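Local coordinates for periplasmic beta-glucosidase (Pseudomonas aeruginosa, PDB 6R5T), which probably hydrolyses terminal, non-reducing beta-D-glucosyl residues of beta-glucosides in the periplasm, releasing beta-D-glucose, as a member of glycoside hydrolase family 3, at residues His84-Pro89 with Ser348-Gln353; Asp343-Ser348 with Ala401-Gln406. The protein carries 1 engineered substitution. One frame throughout, in Å; residues are numbered along the deposited sequence.

Contact 1: residues His84-Pro89 with Ser348-Gln353; sequences HRTIFP and SRLHRQ
Arg85 lies flat on Arg349, guanidinium on guanidinium, where a loop after strand 75-78 of the family 3 TIM-barrel domain meets the start of helix 352-362. The guanidinium centres are 4.0 Å apart and the planes 29° apart. Arg349 NH1 sits over the middle of the Arg85 group, 3.3 Å from Arg85 CZ. Both chains bend at chi3, in opposite senses. Asp117 forms salt bridges to both, OD2 with Arg85 NE and OD1 with Arg349 NH1. Its charge probably offsets the closeness of the two cations.

Arg85 also grips the backbone of Arg349. Its NH1 donates to Arg349 O at 3.1 Å. The oxygen lies in the guanidinium plane, but the donor stands well above the carbonyl plane. A water bridges Arg85 NH2 to the same oxygen, so this carbonyl receives two bonds.

Thr86 OG1 is turned beside its own backbone N (chi1 -53°). It accepts from His351 N, the N-cap residue of helix 352-362, at 2.9 Å. Glu113 OE2, on helix 100-116, bonds both Thr86 OG1 and His351 ND1, tying the two side chains to one carboxylate. Leu350 passes at a slant to Thr86, its CD2 3.4 Å from Thr86 OG1 and 4.0 Å from Arg85 CB. Thr86 CG2 rests 3.4 Å from His351 O.

Contact 2: residues Asp343-Ser348 with Ala401-Gln406; sequences DTNAES and AGVPRQ
Gln406 sets off with CG beside its backbone N (chi1 -70°) and is extended beyond CG, which carries its amide across to Asn345. Asn345 takes a similar first torsion (chi1 -66°), which sets its amide against Val403 CG2. Gln406 NE2 donates to Asn345 O at 2.9 Å. The approach lies in the carbonyl plane, but the bond is bent at the hydrogen, with an angle of 137°.

Asn345 ND2 gives its hydrogens to two waters. One passes on to Gln406 OE1, the other to Ala401 O. ND2 also lies 3.7 Å from Val403 CG2, the branch beside the valine backbone N.

Asn345 belongs to a type I beta turn from Asp343 to Ala346, closed by the backbone bond from Ala346 N to Asp343 O. Asp343 also makes an Asx turn. Its OD1 accepts from Asn345 N at 3.0 Å, met from above the carboxylate plane. The turn precedes helix 352-362. It meets a loop of the C-terminal family 3 domain that includes the short 3-10 segment 404-406.

Glu347 runs past Gln406 in the opposite direction, with carboxylate and amide steeply inclined. Glu347 OE2 stays 4.0 Å from Gln406 NE2, and Glu347 OE1 is salt-bridged to Arg352.

Overall arrangement
Contact 1 is the more buried of the two, and contact 2 lies at the surface. Their centres are about 8 Å apart. Both use the chain leading into helix 352-362 and share Ser348. Contact 1 joins it to the barrel-domain loop 84-89, contact 2 to loop 401-406 of the C-terminal domain. The chemistry follows the setting. Contact 1 relies on arginines, direct bonds and acidic partners from the barrel domain. Contact 2 relies on amides and bridging water. Arg352 joins both loops of contact 2: its NE is salt-bridged to Glu347 OE1 and its NH2 bonds Gln406 O. Arg349 NH1 probably bonds Thr344 O, and Ala401 CB packs on His84 O. Both lie away from the sugar-binding pocket and the magnesium site.

Contact 1: residues His84-Pro89 with Ser348-Gln353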
# COMPACT_ATOMS: atom_id res chain seq x y z
N HIS A 84 -28.04 -12.93 14.09
CA HIS A 84 -29.25 -12.82 13.27
C HIS A 84 -30.21 -11.78 13.83
O HIS A 84 -30.33 -10.73 13.26
CB HIS A 84 -29.86 -14.22 13.08
CG HIS A 84 -31.08 -14.15 12.27
ND1 HIS A 84 -31.06 -13.60 11.02
CD2 HIS A 84 -32.37 -14.49 12.53
CE1 HIS A 84 -32.28 -13.63 10.51
NE2 HIS A 84 -33.11 -14.16 11.41
N ARG A 85 -30.81 -12.06 14.98
CA ARG A 85 -31.66 -11.09 15.71
C ARG A 85 -30.95 -10.63 16.98
O ARG A 85 -30.98 -9.42 17.23
CB ARG A 85 -33.04 -11.69 16.02
CG ARG A 85 -33.97 -11.73 14.83
CD ARG A 85 -35.33 -12.41 15.09
NE ARG A 85 -35.19 -13.86 15.06
CZ ARG A 85 -35.00 -14.65 16.09
NH1 ARG A 85 -34.99 -14.18 17.33
NH2 ARG A 85 -34.75 -15.94 15.91
N THR A 86 -30.32 -11.55 17.70
CA THR A 86 -29.44 -11.18 18.82
C THR A 86 -28.07 -10.89 18.20
O THR A 86 -27.43 -11.81 17.69
CB THR A 86 -29.33 -12.24 19.90
OG1 THR A 86 -30.63 -12.63 20.33
CG2 THR A 86 -28.52 -11.74 21.05
N ILE A 87 -27.68 -9.62 18.21
CA ILE A 87 -26.41 -9.23 17.54
C ILE A 87 -25.27 -9.30 18.54
O ILE A 87 -25.29 -8.68 19.59
CB ILE A 87 -26.58 -7.87 16.87
CG1 ILE A 87 -27.82 -7.84 15.95
CG2 ILE A 87 -25.30 -7.53 16.13
CD1 ILE A 87 -27.94 -9.05 15.01
N PHE A 88 -24.25 -10.05 18.17
CA PHE A 88 -22.99 -10.15 18.89
C PHE A 88 -22.10 -9.01 18.44
O PHE A 88 -22.37 -8.29 17.50
CB PHE A 88 -22.38 -11.53 18.64
CG PHE A 88 -23.21 -12.65 19.20
CD1 PHE A 88 -23.07 -13.06 20.52
CD2 PHE A 88 -24.17 -13.27 18.43
CE1 PHE A 88 -23.90 -14.04 21.06
CE2 PHE A 88 -25.00 -14.26 18.96
CZ PHE A 88 -24.86 -14.64 20.28
N PRO A 89 -20.94 -8.85 19.10
CA PRO A 89 -19.96 -7.91 18.55
C PRO A 89 -19.63 -8.23 17.10
O PRO A 89 -19.71 -9.37 16.68
CB PRO A 89 -18.70 -8.15 19.41
CG PRO A 89 -19.28 -8.65 20.72
CD PRO A 89 -20.48 -9.47 20.32
N SER A 348 -38.65 -13.24 23.91
CA SER A 348 -38.36 -14.62 24.35
C SER A 348 -37.60 -15.36 23.27
O SER A 348 -37.09 -16.45 23.61
CB SER A 348 -39.62 -15.39 24.68
OG SER A 348 -40.45 -15.40 23.54
N ARG A 349 -37.47 -14.82 22.06
CA ARG A 349 -36.73 -15.53 20.98
C ARG A 349 -35.29 -15.00 20.92
O ARG A 349 -34.48 -15.52 20.10
CB ARG A 349 -37.44 -15.30 19.63
CG ARG A 349 -38.86 -15.84 19.61
CD ARG A 349 -39.46 -15.77 18.25
NE ARG A 349 -38.97 -16.84 17.40
CZ ARG A 349 -38.42 -16.72 16.18
NH1 ARG A 349 -38.19 -15.54 15.63
NH2 ARG A 349 -38.08 -17.80 15.50
N LEU A 350 -34.96 -13.99 21.72
CA LEU A 350 -33.55 -13.49 21.79
C LEU A 350 -32.70 -14.35 22.72
O LEU A 350 -33.21 -15.26 23.46
CB LEU A 350 -33.53 -12.04 22.23
CG LEU A 350 -34.20 -11.04 21.30
CD1 LEU A 350 -34.17 -9.68 21.94
CD2 LEU A 350 -33.53 -10.96 19.93
N HIS A 351 -31.40 -14.11 22.66
CA HIS A 351 -30.39 -14.82 23.45
C HIS A 351 -29.51 -13.77 24.12
O HIS A 351 -28.28 -13.74 23.84
CB HIS A 351 -29.61 -15.83 22.62
CG HIS A 351 -30.46 -16.95 22.12
ND1 HIS A 351 -31.24 -16.83 20.99
CD2 HIS A 351 -30.71 -18.16 22.66
CE1 HIS A 351 -31.96 -17.95 20.85
NE2 HIS A 351 -31.66 -18.78 21.87
N ARG A 352 -30.12 -12.95 24.99
CA ARG A 352 -29.37 -11.81 25.57
C ARG A 352 -28.26 -12.29 26.49
O ARG A 352 -27.23 -11.62 26.52
CB ARG A 352 -30.28 -10.83 26.30
CG ARG A 352 -31.25 -10.09 25.39
CD ARG A 352 -32.06 -9.13 26.18
NE ARG A 352 -33.02 -8.38 25.40
CZ ARG A 352 -32.75 -7.30 24.69
NH1 ARG A 352 -31.51 -6.83 24.66
NH2 ARG A 352 -33.67 -6.67 24.00
N GLN A 353 -28.44 -13.37 27.26
CA GLN A 353 -27.36 -13.80 28.15
C GLN A 353 -26.13 -14.15 27.29
O GLN A 353 -25.03 -13.75 27.66
CB GLN A 353 -27.74 -15.00 29.01
CG GLN A 353 -26.57 -15.41 29.90
CD GLN A 353 -26.77 -16.65 30.74
OE1 GLN A 353 -25.94 -16.97 31.60
NE2 GLN A 353 -27.85 -17.36 30.49
O HOH W 1 -34.68 -17.66 18.30

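Contact 2: residues Asp343-Ser348 with Ala401-Gln406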
# COMPACT_ATOMS: atom_id res chain seq x y z
N ASP A 343 -44.63 -13.59 16.98
CA ASP A 343 -43.88 -12.33 16.75
C ASP A 343 -42.41 -12.72 16.51
O ASP A 343 -41.78 -13.31 17.40
CB ASP A 343 -44.04 -11.37 17.94
CG ASP A 343 -43.24 -10.09 17.81
OD1 ASP A 343 -42.71 -9.81 16.70
OD2 ASP A 343 -43.13 -9.39 18.84
N THR A 344 -41.95 -12.54 15.28
CA THR A 344 -40.55 -12.88 14.90
C THR A 344 -39.59 -12.17 15.87
O THR A 344 -38.58 -12.77 16.25
CB THR A 344 -40.29 -12.54 13.44
OG1 THR A 344 -40.98 -13.52 12.66
CG2 THR A 344 -38.81 -12.63 13.11
N ASN A 345 -39.94 -10.99 16.32
CA ASN A 345 -39.02 -10.15 17.13
C ASN A 345 -39.36 -10.23 18.61
O ASN A 345 -38.88 -9.37 19.39
CB ASN A 345 -39.06 -8.72 16.62
CG ASN A 345 -38.51 -8.61 15.23
OD1 ASN A 345 -39.21 -8.13 14.32
ND2 ASN A 345 -37.28 -9.08 15.04
N ALA A 346 -40.10 -11.25 19.04
CA ALA A 346 -40.39 -11.41 20.48
C ALA A 346 -39.10 -11.45 21.30
O ALA A 346 -38.13 -12.17 20.95
CB ALA A 346 -41.20 -12.65 20.76
N GLU A 347 -39.14 -10.84 22.48
CA GLU A 347 -38.04 -10.92 23.47
C GLU A 347 -37.66 -12.34 23.79
O GLU A 347 -36.48 -12.62 23.99
CB GLU A 347 -38.44 -10.31 24.81
CG GLU A 347 -38.07 -8.90 24.92
CD GLU A 347 -36.56 -8.58 24.86
OE1 GLU A 347 -35.70 -9.17 25.61
OE2 GLU A 347 -36.35 -7.66 24.18
N SER A 348 -38.65 -13.24 23.91
CA SER A 348 -38.36 -14.62 24.35
C SER A 348 -37.60 -15.36 23.27
O SER A 348 -37.09 -16.45 23.61
CB SER A 348 -39.62 -15.39 24.68
OG SER A 348 -40.45 -15.40 23.54
N ALA A 401 -30.80 -9.07 10.96
CA ALA A 401 -32.19 -8.76 11.40
C ALA A 401 -32.20 -8.11 12.78
O ALA A 401 -33.28 -8.02 13.39
CB ALA A 401 -33.02 -10.00 11.37
N GLY A 402 -31.04 -7.65 13.26
CA GLY A 402 -31.02 -6.93 14.55
C GLY A 402 -31.90 -5.71 14.51
O GLY A 402 -31.89 -4.92 13.53
N VAL A 403 -32.57 -5.49 15.63
CA VAL A 403 -33.50 -4.36 15.80
C VAL A 403 -32.82 -3.33 16.69
O VAL A 403 -32.62 -3.61 17.89
CB VAL A 403 -34.79 -4.88 16.46
CG1 VAL A 403 -35.77 -3.76 16.64
CG2 VAL A 403 -35.41 -6.00 15.66
N PRO A 404 -32.49 -2.14 16.19
CA PRO A 404 -31.84 -1.14 17.05
C PRO A 404 -32.62 -0.88 18.34
O PRO A 404 -32.02 -0.76 19.39
CB PRO A 404 -31.76 0.09 16.15
CG PRO A 404 -31.62 -0.49 14.77
CD PRO A 404 -32.55 -1.69 14.79
N ARG A 405 -33.94 -0.81 18.28
CA ARG A 405 -34.72 -0.50 19.52
C ARG A 405 -34.55 -1.58 20.59
O ARG A 405 -34.78 -1.27 21.79
CB ARG A 405 -36.19 -0.22 19.18
CG ARG A 405 -37.10 -1.43 19.21
CD ARG A 405 -38.60 -1.21 18.96
NE ARG A 405 -39.19 -2.51 18.58
CZ ARG A 405 -39.40 -3.52 19.43
NH1 ARG A 405 -39.15 -3.39 20.73
NH2 ARG A 405 -39.91 -4.66 18.99
N GLN A 406 -34.04 -2.78 20.27
CA GLN A 406 -33.84 -3.84 21.26
C GLN A 406 -32.44 -3.74 21.87
O GLN A 406 -32.16 -4.51 22.78
CB GLN A 406 -34.08 -5.21 20.63
CG GLN A 406 -35.56 -5.44 20.32
CD GLN A 406 -35.84 -6.78 19.71
OE1 GLN A 406 -35.09 -7.33 18.88
NE2 GLN A 406 -36.91 -7.39 20.20
O HOH W 2 -35.75 -9.54 17.31
O HOH W 3 -35.80 -8.41 12.83